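Local coordinates for O-methyltransferase (Coxiella burnetii, PDB 3TR6), which probably transfers a methyl group from S-adenosylmethionine to a hydroxyl oxygen of an acceptor molecule, at residues 50-55 with 171-176; 68-73 with 77-82; 156-161 with 198-203. All coordinates share one frame; numbering follows the deposited sequence.

Contact 1: residues 50-55 with 171-176. With NI (nickel (II) ion), chain B.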
loop_
_atom_site.group_PDB
_atom_site.type_symbol
_atom_site.label_atom_id
_atom_site.label_comp_id
_atom_site.label_asym_id
_atom_site.label_seq_id
_atom_site.Cartn_x
_atom_site.Cartn_y
_atom_site.Cartn_z
ATOM N N PRO A 50 1.809 14.655 -0.766
ATOM C CA PRO A 50 0.355 14.524 -0.628
ATOM C C PRO A 50 -0.113 13.099 -0.913
ATOM O O PRO A 50 -0.964 12.574 -0.194
ATOM C CB PRO A 50 -0.179 15.490 -1.684
ATOM C CG PRO A 50 0.880 16.522 -1.801
ATOM C CD PRO A 50 2.185 15.801 -1.611
ATOM N N GLU A 51 0.452 12.478 -1.942
ATOM C CA GLU A 51 0.039 11.137 -2.337
ATOM C C GLU A 51 0.498 10.074 -1.342
ATOM O O GLU A 51 -0.203 9.087 -1.122
ATOM C CB GLU A 51 0.528 10.797 -3.748
ATOM C CG GLU A 51 2.037 10.740 -3.905
ATOM C CD GLU A 51 2.637 12.073 -4.301
ATOM O OE1 GLU A 51 2.108 13.117 -3.879
ATOM O OE2 GLU A 51 3.638 12.078 -5.046
ATOM N N GLN A 52 1.668 10.272 -0.741
ATOM C CA GLN A 52 2.158 9.327 0.257
ATOM C C GLN A 52 1.321 9.418 1.530
ATOM O O GLN A 52 0.968 8.403 2.130
ATOM C CB GLN A 52 3.633 9.566 0.581
ATOM C CG GLN A 52 4.244 8.447 1.411
ATOM C CD GLN A 52 5.635 8.771 1.919
ATOM O OE1 GLN A 52 5.796 9.445 2.936
ATOM N NE2 GLN A 52 6.651 8.281 1.215
ATOM N N ALA A 53 1.007 10.645 1.934
ATOM C CA ALA A 53 0.176 10.878 3.107
ATOM C C ALA A 53 -1.197 10.247 2.922
ATOM O O ALA A 53 -1.772 9.700 3.860
ATOM C CB ALA A 53 0.039 12.365 3.366
ATOM N N GLN A 54 -1.721 10.331 1.705
ATOM C CA GLN A 54 -3.031 9.773 1.403
ATOM C C GLN A 54 -3.044 8.263 1.602
ATOM O O GLN A 54 -4.041 7.697 2.053
ATOM C CB GLN A 54 -3.450 10.127 -0.022
ATOM C CG GLN A 54 -4.772 9.521 -0.440
ATOM C CD GLN A 54 -5.306 10.131 -1.715
ATOM O OE1 GLN A 54 -5.161 11.332 -1.947
ATOM N NE2 GLN A 54 -5.925 9.307 -2.555
ATOM N N LEU A 55 -1.930 7.619 1.262
ATOM C CA LEU A 55 -1.769 6.188 1.475
ATOM C C LEU A 55 -1.754 5.871 2.965
ATOM O O LEU A 55 -2.318 4.867 3.396
ATOM C CB LEU A 55 -0.474 5.698 0.821
ATOM C CG LEU A 55 0.069 4.327 1.249
ATOM C CD1 LEU A 55 -0.923 3.209 0.933
ATOM C CD2 LEU A 55 1.413 4.058 0.587
ATOM N N ALA A 171 5.706 2.468 9.222
ATOM C CA ALA A 171 5.887 3.102 7.922
ATOM C C ALA A 171 7.118 4.004 7.962
ATOM O O ALA A 171 7.230 4.868 8.828
ATOM C CB ALA A 171 4.653 3.890 7.535
ATOM N N VAL A 172 8.045 3.793 7.034
ATOM C CA VAL A 172 9.275 4.578 6.993
ATOM C C VAL A 172 9.397 5.329 5.674
ATOM O O VAL A 172 9.345 4.727 4.603
ATOM C CB VAL A 172 10.519 3.687 7.190
ATOM C CG1 VAL A 172 11.790 4.531 7.201
ATOM C CG2 VAL A 172 10.396 2.882 8.477
ATOM N N ASP A 173 9.565 6.644 5.755
ATOM C CA ASP A 173 9.701 7.473 4.563
ATOM C C ASP A 173 11.169 7.643 4.171
ATOM O O ASP A 173 12.069 7.372 4.966
ATOM C CB ASP A 173 9.053 8.839 4.792
ATOM C CG ASP A 173 8.956 9.665 3.522
ATOM O OD1 ASP A 173 9.172 9.109 2.422
ATOM O OD2 ASP A 173 8.648 10.870 3.624
ATOM N N ASN A 174 11.397 8.074 2.933
ATOM C CA ASN A 174 12.731 8.442 2.452
ATOM C C ASN A 174 13.734 7.293 2.381
ATOM O O ASN A 174 14.933 7.505 2.545
ATOM C CB ASN A 174 13.320 9.597 3.279
ATOM C CG ASN A 174 12.413 10.816 3.312
ATOM O OD1 ASN A 174 12.289 11.550 2.325
ATOM N ND2 ASN A 174 11.775 11.041 4.456
ATOM N N VAL A 175 13.248 6.083 2.123
ATOM C CA VAL A 175 14.131 4.924 2.014
ATOM C C VAL A 175 14.841 4.853 0.661
ATOM O O VAL A 175 15.771 4.069 0.486
ATOM C CB VAL A 175 13.377 3.599 2.269
ATOM C CG1 VAL A 175 13.052 3.447 3.745
ATOM C CG2 VAL A 175 12.116 3.526 1.416
ATOM N N LEU A 176 14.406 5.672 -0.295
ATOM C CA LEU A 176 15.011 5.667 -1.626
ATOM C C LEU A 176 16.004 6.810 -1.822
ATOM O O LEU A 176 16.865 6.748 -2.702
ATOM C CB LEU A 176 13.942 5.690 -2.725
ATOM C CG LEU A 176 13.084 4.428 -2.833
ATOM C CD1 LEU A 176 12.094 4.525 -3.989
ATOM C CD2 LEU A 176 13.959 3.189 -2.974
HETATM NI NI NI B . 9.961 12.790 4.554
#
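Gln52 on helix 50-63 and Asp173 on strand 168-173 are the nearest backbone points of this contact, their CA atoms 8.9 Å apart, so two side chains alone bridge the gap. Gln52 does most of the reaching. Its CG stands anti to the backbone N (chi1 -169°) and the chain stays extended beyond it, which carries the amide straight out from the helix to the carboxylate. There NE2 donates to Asp173 OD1 over 2.9 Å, with a nearly straight N-H...O angle of 164°. The acceptor lies in the plane of the amide, yet the donor comes down on OD1 from above the carboxylate plane, the two flat groups being turned 80° against each other. Glutamine suits this buried place: it is long enough to span the distance, adds no charge, and offers both a donor and an acceptor. NE2 also donates to the carbonyl oxygen of Ile214, and OE1 accepts from the hydroxyl of Tyr145, so both ends of the amide are satisfied and its rotation is fixed. Gln52 thus acts as a second-shell residue, holding one oxygen of a carboxylate whose other oxygen serves the metal. Asp173 OD2 binds the nickel ion at 2.5 Å, and Asp147 and Asn174 complete the protein's share of the site. Aspartate fits here because its two oxygens let one bind the metal while the other takes the amide N-H. The helix lies beside strand 218-223, where Gln52 and Leu55 touch Leu218, while Ala53 packs on Tyr77 and Ala81 of helix 77-83. Strand 168-173 runs between strands 141-146 and 218-223, and Leu55 also meets Ile212 of the second subunit.

Contact 2: residues 68-73 with 77-82. With SAH (S-adenosyl-L-homocysteine), chain C.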
loop_
_atom_site.group_PDB
_atom_site.type_symbol
_atom_site.label_atom_id
_atom_site.label_comp_id
_atom_site.label_asym_id
_atom_site.label_seq_id
_atom_site.Cartn_x
_atom_site.Cartn_y
_atom_site.Cartn_z
ATOM N N VAL A 68 -1.845 5.895 17.119
ATOM C CA VAL A 68 -0.845 6.174 16.099
ATOM C C VAL A 68 0.259 7.078 16.629
ATOM O O VAL A 68 0.010 7.975 17.434
ATOM C CB VAL A 68 -1.492 6.857 14.872
ATOM C CG1 VAL A 68 -0.432 7.274 13.860
ATOM C CG2 VAL A 68 -2.521 5.939 14.236
ATOM N N ILE A 69 1.486 6.833 16.185
ATOM C CA ILE A 69 2.583 7.746 16.475
ATOM C C ILE A 69 3.123 8.362 15.190
ATOM O O ILE A 69 3.323 7.674 14.189
ATOM C CB ILE A 69 3.737 7.064 17.225
ATOM C CG1 ILE A 69 3.221 6.360 18.482
ATOM C CG2 ILE A 69 4.791 8.091 17.595
ATOM C CD1 ILE A 69 4.316 5.725 19.314
ATOM N N ASP A 70 3.354 9.666 15.229
ATOM C CA ASP A 70 3.871 10.394 14.085
ATOM C C ASP A 70 5.223 10.996 14.449
ATOM O O ASP A 70 5.291 12.025 15.117
ATOM C CB ASP A 70 2.872 11.477 13.666
ATOM C CG ASP A 70 3.387 12.353 12.544
ATOM O OD1 ASP A 70 3.462 11.868 11.399
ATOM O OD2 ASP A 70 3.697 13.537 12.800
ATOM N N ILE A 71 6.298 10.337 14.028
ATOM C CA ILE A 71 7.649 10.802 14.331
ATOM C C ILE A 71 8.167 11.793 13.284
ATOM O O ILE A 71 8.505 11.409 12.162
ATOM C CB ILE A 71 8.632 9.626 14.457
ATOM C CG1 ILE A 71 8.111 8.606 15.474
ATOM C CG2 ILE A 71 10.005 10.125 14.860
ATOM C CD1 ILE A 71 9.053 7.442 15.706
ATOM N N GLY A 72 8.229 13.067 13.664
ATOM C CA GLY A 72 8.644 14.124 12.760
ATOM C C GLY A 72 7.463 14.967 12.318
ATOM O O GLY A 72 6.910 14.758 11.239
ATOM N N THR A 73 7.083 15.930 13.152
ATOM C CA THR A 73 5.879 16.720 12.922
ATOM C C THR A 73 6.026 17.727 11.788
ATOM O O THR A 73 5.139 17.856 10.945
ATOM C CB THR A 73 5.477 17.508 14.184
ATOM O OG1 THR A 73 5.607 16.674 15.340
ATOM C CG2 THR A 73 4.046 18.007 14.069
ATOM N N TYR A 77 1.772 17.886 8.425
ATOM C CA TYR A 77 1.005 17.378 7.288
ATOM C C TYR A 77 0.580 15.919 7.490
ATOM O O TYR A 77 -0.599 15.582 7.368
ATOM C CB TYR A 77 1.776 17.539 5.970
ATOM C CG TYR A 77 0.919 17.314 4.738
ATOM C CD1 TYR A 77 0.349 18.384 4.055
ATOM C CD2 TYR A 77 0.665 16.032 4.268
ATOM C CE1 TYR A 77 -0.441 18.182 2.933
ATOM C CE2 TYR A 77 -0.121 15.820 3.152
ATOM C CZ TYR A 77 -0.672 16.896 2.489
ATOM O OH TYR A 77 -1.455 16.675 1.379
ATOM N N SER A 78 1.541 15.055 7.799
ATOM C CA SER A 78 1.253 13.636 7.978
ATOM C C SER A 78 0.426 13.387 9.236
ATOM O O SER A 78 -0.418 12.490 9.267
ATOM C CB SER A 78 2.547 12.821 8.020
ATOM O OG SER A 78 3.412 13.278 9.046
ATOM N N ALA A 79 0.673 14.188 10.270
ATOM C CA ALA A 79 -0.069 14.080 11.519
ATOM C C ALA A 79 -1.548 14.351 11.289
ATOM O O ALA A 79 -2.408 13.655 11.825
ATOM C CB ALA A 79 0.492 15.040 12.555
ATOM N N ILE A 80 -1.834 15.366 10.484
ATOM C CA ILE A 80 -3.206 15.736 10.166
ATOM C C ILE A 80 -3.830 14.779 9.153
ATOM O O ILE A 80 -5.011 14.445 9.246
ATOM C CB ILE A 80 -3.280 17.173 9.625
ATOM C CG1 ILE A 80 -2.866 18.165 10.718
ATOM C CG2 ILE A 80 -4.673 17.479 9.112
ATOM C CD1 ILE A 80 -2.697 19.587 10.228
ATOM N N ALA A 81 -3.030 14.340 8.185
ATOM C CA ALA A 81 -3.503 13.397 7.179
ATOM C C ALA A 81 -4.026 12.135 7.851
ATOM O O ALA A 81 -5.132 11.672 7.558
ATOM C CB ALA A 81 -2.391 13.058 6.204
HETATM N N MSE A 82 -3.225 11.588 8.758
HETATM C CA MSE A 82 -3.613 10.401 9.507
HETATM C C MSE A 82 -4.670 10.724 10.555
HETATM O O MSE A 82 -5.591 9.936 10.776
HETATM C CB MSE A 82 -2.396 9.750 10.163
HETATM C CG MSE A 82 -1.491 9.026 9.186
HETATM SE SE MSE A 82 0.044 8.199 10.039
HETATM C CE MSE A 82 1.064 9.799 10.495
HETATM N N SAH C . 6.074 14.069 8.487
HETATM C CA SAH C . 6.459 15.449 8.377
HETATM C CB SAH C . 7.904 15.589 7.929
HETATM C CG SAH C . 8.883 16.109 8.956
HETATM S SD SAH C . 10.536 16.491 8.396
HETATM C C SAH C . 5.571 16.144 7.404
HETATM O O SAH C . 5.947 17.237 6.898
HETATM O OXT SAH C . 4.458 15.654 7.083
HETATM C "C5'" SAH C . 11.705 16.200 9.714
HETATM C "C4'" SAH C . 11.350 16.680 11.016
HETATM O "O4'" SAH C . 12.087 15.920 12.036
HETATM C "C3'" SAH C . 11.758 18.091 11.178
HETATM O "O3'" SAH C . 10.661 18.841 11.500
HETATM C "C2'" SAH C . 12.722 18.093 12.290
HETATM O "O2'" SAH C . 12.534 19.189 13.094
HETATM C "C1'" SAH C . 12.394 16.848 13.030
HETATM N N9 SAH C . 13.440 16.323 13.903
HETATM C C8 SAH C . 14.763 16.339 13.679
HETATM N N7 SAH C . 15.364 15.749 14.725
HETATM C C5 SAH C . 14.426 15.358 15.611
HETATM C C6 SAH C . 14.467 14.712 16.850
HETATM N N6 SAH C . 15.712 14.320 17.431
HETATM N N1 SAH C . 13.311 14.464 17.489
HETATM C C2 SAH C . 12.135 14.826 16.959
HETATM N N3 SAH C . 12.062 15.449 15.776
HETATM C C4 SAH C . 13.187 15.724 15.084
HETATM O O HOH W 1 3.271 15.813 10.881
#
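The turn from strand 67-71 into helix 77-83 is the first signature motif of the S-adenosylmethionine-dependent methyltransferases, and here Asp70 and Ser78 meet across it beside bound S-adenosyl-L-homocysteine. Ser78 OG donates to Asp70 OD1 over 2.7 Å, approaching on the syn side and 19° out of the carboxylate plane. The same hydroxyl accepts from the ligand's amino N at 2.8 Å. Its placement follows from chi1 (57°), which sets OG between the backbone N and the carbonyl carbon, facing strand and ligand together. Aspartate suits the spot because its acidic group, one hydroxyl away from the ammonium, would probably favour a positive charge there. The other carboxylate oxygen, OD2, accepts from Thr94 and from a water at 3.0 Å. That water also donates to Thr73 O at 2.8 Å and accepts from Ala79 N, so it ties strand, turn and first helical turn together. Ala79 is small enough for its methyl to lie close against the carboxylate. Ser78 N donates to the ligand's carboxylate atom OXT at 3.1 Å, as fits an anion placed at a helix N-terminus. Gly72 O takes a weak bond from the amino N, and the positive phi of Gly72 (106°) calls for glycine, since a CB would press on the preceding carbonyl oxygen. Farther from the ligand, the contact becomes apolar: the selenium of Met82, a selenomethionine, lies 4.0 Å from Val68 CG1, and its bent end brings CE beside Asp70. The axes of residues 68-71 and 77-82 run nearly antiparallel and approach to 8.8 Å, as expected of the first half of a beta-alpha-beta crossover. Strand, glycine turn and helix together form the amino-acid-binding end of the cofactor pocket in the Rossmann-like methyltransferase fold.

Contact 3: residues 156-161 with 198-203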
loop_
_atom_site.group_PDB
_atom_site.type_symbol
_atom_site.label_atom_id
_atom_site.label_comp_id
_atom_site.label_asym_id
_atom_site.label_seq_id
_atom_site.Cartn_x
_atom_site.Cartn_y
_atom_site.Cartn_z
ATOM N N TYR A 156 14.728 4.479 15.996
ATOM C CA TYR A 156 13.277 4.662 15.956
ATOM C C TYR A 156 12.543 3.401 15.509
ATOM O O TYR A 156 11.460 3.093 16.004
ATOM C CB TYR A 156 12.909 5.816 15.024
ATOM C CG TYR A 156 13.473 7.155 15.429
ATOM C CD1 TYR A 156 13.717 7.458 16.765
ATOM C CD2 TYR A 156 13.757 8.123 14.472
ATOM C CE1 TYR A 156 14.231 8.686 17.130
ATOM C CE2 TYR A 156 14.268 9.349 14.833
ATOM C CZ TYR A 156 14.506 9.627 16.159
ATOM O OH TYR A 156 15.020 10.854 16.508
ATOM N N TYR A 157 13.128 2.690 14.553
ATOM C CA TYR A 157 12.550 1.454 14.050
ATOM C C TYR A 157 12.526 0.418 15.162
ATOM O O TYR A 157 11.493 -0.197 15.440
ATOM C CB TYR A 157 13.370 0.940 12.861
ATOM C CG TYR A 157 12.944 -0.409 12.322
ATOM C CD1 TYR A 157 11.903 -0.517 11.410
ATOM C CD2 TYR A 157 13.597 -1.573 12.710
ATOM C CE1 TYR A 157 11.514 -1.745 10.906
ATOM C CE2 TYR A 157 13.214 -2.810 12.213
ATOM C CZ TYR A 157 12.170 -2.889 11.311
ATOM O OH TYR A 157 11.783 -4.113 10.809
ATOM N N GLU A 158 13.678 0.243 15.799
ATOM C CA GLU A 158 13.838 -0.726 16.874
ATOM C C GLU A 158 12.873 -0.442 18.022
ATOM O O GLU A 158 12.277 -1.357 18.588
ATOM C CB GLU A 158 15.280 -0.709 17.379
ATOM C CG GLU A 158 15.859 -2.089 17.595
ATOM C CD GLU A 158 15.782 -2.944 16.351
ATOM O OE1 GLU A 158 16.135 -2.447 15.264
ATOM O OE2 GLU A 158 15.360 -4.111 16.460
ATOM N N GLU A 159 12.722 0.834 18.354
ATOM C CA GLU A 159 11.810 1.251 19.407
ATOM C C GLU A 159 10.357 1.068 18.981
ATOM O O GLU A 159 9.503 0.706 19.792
ATOM C CB GLU A 159 12.068 2.710 19.787
ATOM C CG GLU A 159 13.431 2.952 20.411
ATOM C CD GLU A 159 13.533 2.399 21.820
ATOM O OE1 GLU A 159 13.189 3.134 22.771
ATOM O OE2 GLU A 159 13.957 1.234 21.977
ATOM N N SER A 160 10.084 1.317 17.705
ATOM C CA SER A 160 8.729 1.202 17.179
ATOM C C SER A 160 8.237 -0.243 17.180
ATOM O O SER A 160 7.042 -0.494 17.302
ATOM C CB SER A 160 8.639 1.799 15.774
ATOM O OG SER A 160 8.748 3.211 15.816
ATOM N N LEU A 161 9.158 -1.190 17.039
ATOM C CA LEU A 161 8.798 -2.599 17.127
ATOM C C LEU A 161 8.294 -2.944 18.522
ATOM O O LEU A 161 7.281 -3.622 18.677
ATOM C CB LEU A 161 9.981 -3.494 16.762
ATOM C CG LEU A 161 10.070 -3.932 15.303
ATOM C CD1 LEU A 161 11.253 -4.865 15.104
ATOM C CD2 LEU A 161 8.780 -4.609 14.885
ATOM N N ASN A 198 17.984 -0.531 4.899
ATOM C CA ASN A 198 17.110 -1.230 3.966
ATOM C C ASN A 198 17.393 -2.725 3.904
ATOM O O ASN A 198 16.470 -3.531 3.813
ATOM C CB ASN A 198 17.199 -0.614 2.568
ATOM C CG ASN A 198 16.559 0.758 2.491
ATOM O OD1 ASN A 198 15.693 1.098 3.294
ATOM N ND2 ASN A 198 16.980 1.553 1.515
ATOM N N GLN A 199 18.671 -3.091 3.955
ATOM C CA GLN A 199 19.063 -4.497 3.967
ATOM C C GLN A 199 18.672 -5.157 5.283
ATOM O O GLN A 199 18.251 -6.313 5.309
ATOM C CB GLN A 199 20.566 -4.649 3.729
ATOM C CG GLN A 199 21.006 -4.314 2.313
ATOM C CD GLN A 199 20.494 -5.315 1.279
ATOM O OE1 GLN A 199 20.028 -6.404 1.627
ATOM N NE2 GLN A 199 20.584 -4.946 0.000
ATOM N N LYS A 200 18.815 -4.414 6.373
ATOM C CA LYS A 200 18.444 -4.903 7.695
ATOM C C LYS A 200 16.959 -5.270 7.754
ATOM O O LYS A 200 16.597 -6.352 8.224
ATOM C CB LYS A 200 18.790 -3.860 8.760
ATOM C CG LYS A 200 18.484 -4.279 10.185
ATOM C CD LYS A 200 17.171 -3.687 10.668
ATOM C CE LYS A 200 17.035 -3.814 12.176
ATOM N NZ LYS A 200 18.132 -3.103 12.895
ATOM N N VAL A 201 16.108 -4.371 7.266
ATOM C CA VAL A 201 14.666 -4.599 7.254
ATOM C C VAL A 201 14.276 -5.742 6.319
ATOM O O VAL A 201 13.432 -6.570 6.654
ATOM C CB VAL A 201 13.892 -3.325 6.862
ATOM C CG1 VAL A 201 12.444 -3.658 6.539
ATOM C CG2 VAL A 201 13.971 -2.291 7.969
ATOM N N TYR A 202 14.897 -5.778 5.146
ATOM C CA TYR A 202 14.651 -6.833 4.169
ATOM C C TYR A 202 14.963 -8.220 4.741
ATOM O O TYR A 202 14.328 -9.214 4.377
ATOM C CB TYR A 202 15.477 -6.575 2.904
ATOM C CG TYR A 202 15.368 -7.658 1.859
ATOM C CD1 TYR A 202 14.148 -7.966 1.276
ATOM C CD2 TYR A 202 16.491 -8.368 1.448
ATOM C CE1 TYR A 202 14.043 -8.955 0.321
ATOM C CE2 TYR A 202 16.398 -9.359 0.492
ATOM C CZ TYR A 202 15.171 -9.648 -0.070
ATOM O OH TYR A 202 15.071 -10.632 -1.025
ATOM N N LYS A 203 15.939 -8.277 5.643
ATOM C CA LYS A 203 16.363 -9.538 6.244
ATOM C C LYS A 203 15.658 -9.812 7.570
ATOM O O LYS A 203 15.683 -10.934 8.074
ATOM C CB LYS A 203 17.884 -9.552 6.445
ATOM C CG LYS A 203 18.676 -9.799 5.173
ATOM C CD LYS A 203 18.232 -11.103 4.521
ATOM C CE LYS A 203 19.011 -11.397 3.249
ATOM N NZ LYS A 203 18.535 -12.647 2.593
#
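Lys200 NZ is gripped by two carboxylates of helix 153-163, those of Glu158 and Asp154. Glu158 OE1 takes its share through a salt bridge of 3.2 Å, the ammonium arriving on the syn side and 33° out of the carboxylate plane, while OE2 pairs with Arg206, so acidic and basic groups are interleaved along this partly exposed border. The lysine reaches the glutamate by turning at chi2 (-99°) and again at chi4, and the glutamate chain bends at chi2. Long, flexible, charged residues suit a gap this wide: the axes of residues 156-161 and 198-203 come no nearer than 12.8 Å, and their directions differ by 26°. On the buried side Tyr157 bridges the gap. It starts out toward residues 198-203, and its ring reaches Val201 and Lys200. Val201 CG2 rests over one face of that ring, 4.1 Å from its centroid, in a CH-pi contact shifted toward the rim beside CE1, CZ and OH. A beta-branched valine can lay a methyl there without reaching far from its own helix. Aliphatic Lys200 CE lies obliquely 4.0 Å from Tyr157 CE2, and Glu158 OE1 sits at the ring's edge, in its plane, while the phenol hydroxyl is bonded to Asp204 and Phe197 meets the ring edge-to-face. Within helix 153-163, Ser160 OG bonds to Tyr156 O at 2.7 Å, folding a buried hydroxyl back onto the backbone. The inner side of this helix lies on the sheet, Ser160 touching strands 141-146 and 168-173 and Tyr157 touching Ile170. Helix 189-203 lies farther out, and its Tyr202 hydroxyl bonds to the Leu24 carbonyl oxygen of the second subunit.

Contacts 1 and 2 are buried near the centre of the chain, whereas contact 3 is partly exposed and lies farther out. The first two serve adjoining sites, the metal and the cofactor, and residues 50-55 pack on residues 77-82 through Pro50 and Ala53 against Tyr77. Their buried polar groups are held by directional hydrogen bonds to protein, ligand or water, or by the metal. Contact 3 instead joins two helices with a chain of ion pairs over an aromatic-aliphatic patch. It meets contact 1 where Asn198 probably bonds to Val175 O, and contact 2 where Ile71 packs on Tyr156 and Ser160. Contacts 1 and 3 also touch the second subunit.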